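Local coordinates for molybdenum-binding-protein (Azotobacter vinelandii, PDB 1H9M) that binds molybdate in the cytoplasm as a trimer and probably serves in molybdenum homeostasis, at residues A[81-86]-A[131-136]. Sequence-based numbering, arbitrary orientation. Where two conformers were deposited one is given.
Sequences RNILTG and SAVIKA. With MOO (molybdate ion), chain F.
Arg81 and Ala136 meet through CG and CB at the end of an antiparallel strand pair in the second TOBE domain, of the OB-fold clan, where strand 82-93 begins and strand 129-134 ends. Here two backbone N-H groups, of Arg81 and Ala136, converge on one oxo atom of a molybdate ion, O1, the latter almost straight at 172° with Ala136 N to O1 of the ion 2.8 Å. Lys135 adds a charged donor: its long chain, bent only at chi4, brings NZ to 2.9 Å from O2 of the ion, and NZ also bonds backbone oxygens of Val41 and Val139 of the second subunit. The Arg81 chain, bent at chi2 and chi3, lays CG near O1 and carries its guanidinium off to a salt bridge with Glu27 and a hydrogen bond to Thr43 of the second subunit. Thr43 and Ser46 of that subunit also bind the ion, which therefore sits at a subunit interface.

Asn82 begins the regular ladder, pairing with Ile134: Ile134 N gives a sound bond to Asn82 O (2.9 Å), whereas the return bond is weak. With CG beside its own backbone N (chi1 -57°), the buried amide leans across to the neighbouring strand, where ND2 adds a second weak bond to Ile134 O; OD1 accepts from Ala39 N, so a polar side chain is accommodated in the interior.

Ile83, on the opposite face, rests CG2 on Ser131 CB at 3.8 Å and CG1 near Val133 CG2, its β-branching well suited to an extended strand. Leu84 returns to the face of Asn82, beside small Ala132, and reaches Leu38 of strand 37-43; its backbone makes both bonds of the pair, Leu84 N to Ala132 O 2.9 Å and Ala132 N to Leu84 O 2.7 Å. Beyond it, the non-hydrogen-bonded pair Thr85 and Ser131 is joined through side chains instead: each hydroxyl lies beside its own backbone N, which turns the two toward each other, and either could be the donor, with OG1 of Thr85 2.7 Å from OG of Ser131.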
# COMPACT_ATOMS: atom_id res chain seq x y z
N ARG A 81 -1.33 0.12 -13.35
CA ARG A 81 -2.05 -0.59 -14.43
C ARG A 81 -3.56 -0.31 -14.48
O ARG A 81 -4.21 -0.70 -15.47
CB ARG A 81 -1.85 -2.07 -14.26
CG ARG A 81 -0.40 -2.59 -14.44
CD ARG A 81 -0.09 -2.46 -15.96
NE ARG A 81 -0.79 -3.49 -16.72
CZ ARG A 81 -0.37 -4.76 -16.71
NH1 ARG A 81 0.73 -5.19 -16.07
NH2 ARG A 81 -1.09 -5.68 -17.35
N ASN A 82 -4.16 0.16 -13.40
CA ASN A 82 -5.60 0.25 -13.21
C ASN A 82 -6.01 1.71 -13.20
O ASN A 82 -5.61 2.50 -12.34
CB ASN A 82 -6.04 -0.42 -11.89
CG ASN A 82 -5.58 -1.87 -11.92
OD1 ASN A 82 -5.85 -2.51 -12.95
ND2 ASN A 82 -4.79 -2.32 -10.96
N ILE A 83 -6.65 2.15 -14.33
CA ILE A 83 -7.08 3.55 -14.37
C ILE A 83 -8.58 3.51 -14.74
O ILE A 83 -9.00 2.82 -15.69
CB ILE A 83 -6.25 4.46 -15.27
CG1 ILE A 83 -4.76 4.49 -14.87
CG2 ILE A 83 -6.83 5.88 -15.26
CD1 ILE A 83 -3.80 5.15 -15.83
N LEU A 84 -9.45 3.92 -13.82
CA LEU A 84 -10.89 3.72 -13.97
C LEU A 84 -11.52 5.11 -13.94
O LEU A 84 -11.33 5.84 -12.99
CB LEU A 84 -11.46 2.82 -12.86
CG LEU A 84 -10.87 1.42 -12.69
CD1 LEU A 84 -11.53 0.66 -11.54
CD2 LEU A 84 -11.05 0.62 -13.98
N THR A 85 -12.15 5.54 -15.05
CA THR A 85 -12.62 6.91 -15.13
C THR A 85 -14.12 7.05 -14.95
O THR A 85 -14.92 6.16 -15.24
CB THR A 85 -12.16 7.52 -16.47
OG1 THR A 85 -10.72 7.41 -16.54
CG2 THR A 85 -12.52 9.00 -16.59
N GLY A 86 -14.47 8.10 -14.23
CA GLY A 86 -15.90 8.29 -13.91
C GLY A 86 -16.13 9.72 -13.45
O GLY A 86 -15.43 10.66 -13.81
N SER A 131 -10.37 10.17 -12.42
CA SER A 131 -10.03 8.75 -12.61
C SER A 131 -9.42 8.18 -11.28
O SER A 131 -8.72 8.95 -10.63
CB SER A 131 -8.93 8.59 -13.64
OG SER A 131 -9.37 9.08 -14.92
N ALA A 132 -9.80 6.92 -11.07
CA ALA A 132 -9.22 6.24 -9.87
C ALA A 132 -8.00 5.52 -10.43
O ALA A 132 -8.11 4.86 -11.45
CB ALA A 132 -10.22 5.26 -9.32
N VAL A 133 -6.88 5.63 -9.72
CA VAL A 133 -5.62 4.99 -10.16
C VAL A 133 -5.17 4.00 -9.10
O VAL A 133 -5.06 4.41 -7.95
CB VAL A 133 -4.54 6.07 -10.38
CG1 VAL A 133 -3.21 5.43 -10.71
CG2 VAL A 133 -4.95 7.03 -11.50
N ILE A 134 -4.98 2.73 -9.51
CA ILE A 134 -4.60 1.71 -8.49
C ILE A 134 -3.46 0.86 -9.05
O ILE A 134 -3.45 0.38 -10.17
CB ILE A 134 -5.78 0.76 -8.24
CG1 ILE A 134 -7.06 1.54 -7.93
CG2 ILE A 134 -5.49 -0.22 -7.10
CD1 ILE A 134 -8.32 0.70 -7.96
N LYS A 135 -2.34 0.88 -8.29
CA LYS A 135 -1.19 0.05 -8.67
C LYS A 135 -1.60 -1.40 -8.56
O LYS A 135 -2.28 -1.89 -7.65
CB LYS A 135 -0.11 0.37 -7.58
CG LYS A 135 1.29 -0.02 -8.14
CD LYS A 135 2.40 0.46 -7.20
CE LYS A 135 3.65 -0.36 -7.50
NZ LYS A 135 4.44 0.13 -8.65
N ALA A 136 -1.06 -2.22 -9.51
CA ALA A 136 -1.39 -3.64 -9.58
C ALA A 136 -1.07 -4.41 -8.31
O ALA A 136 -1.78 -5.36 -7.92
CB ALA A 136 -0.74 -4.43 -10.74
MO MOO F . 2.28 -1.12 -11.60
O1 MOO F . 0.54 -1.21 -11.55
O2 MOO F . 2.99 0.45 -11.13
O3 MOO F . 2.92 -2.22 -10.32
O4 MOO F . 3.02 -1.79 -13.09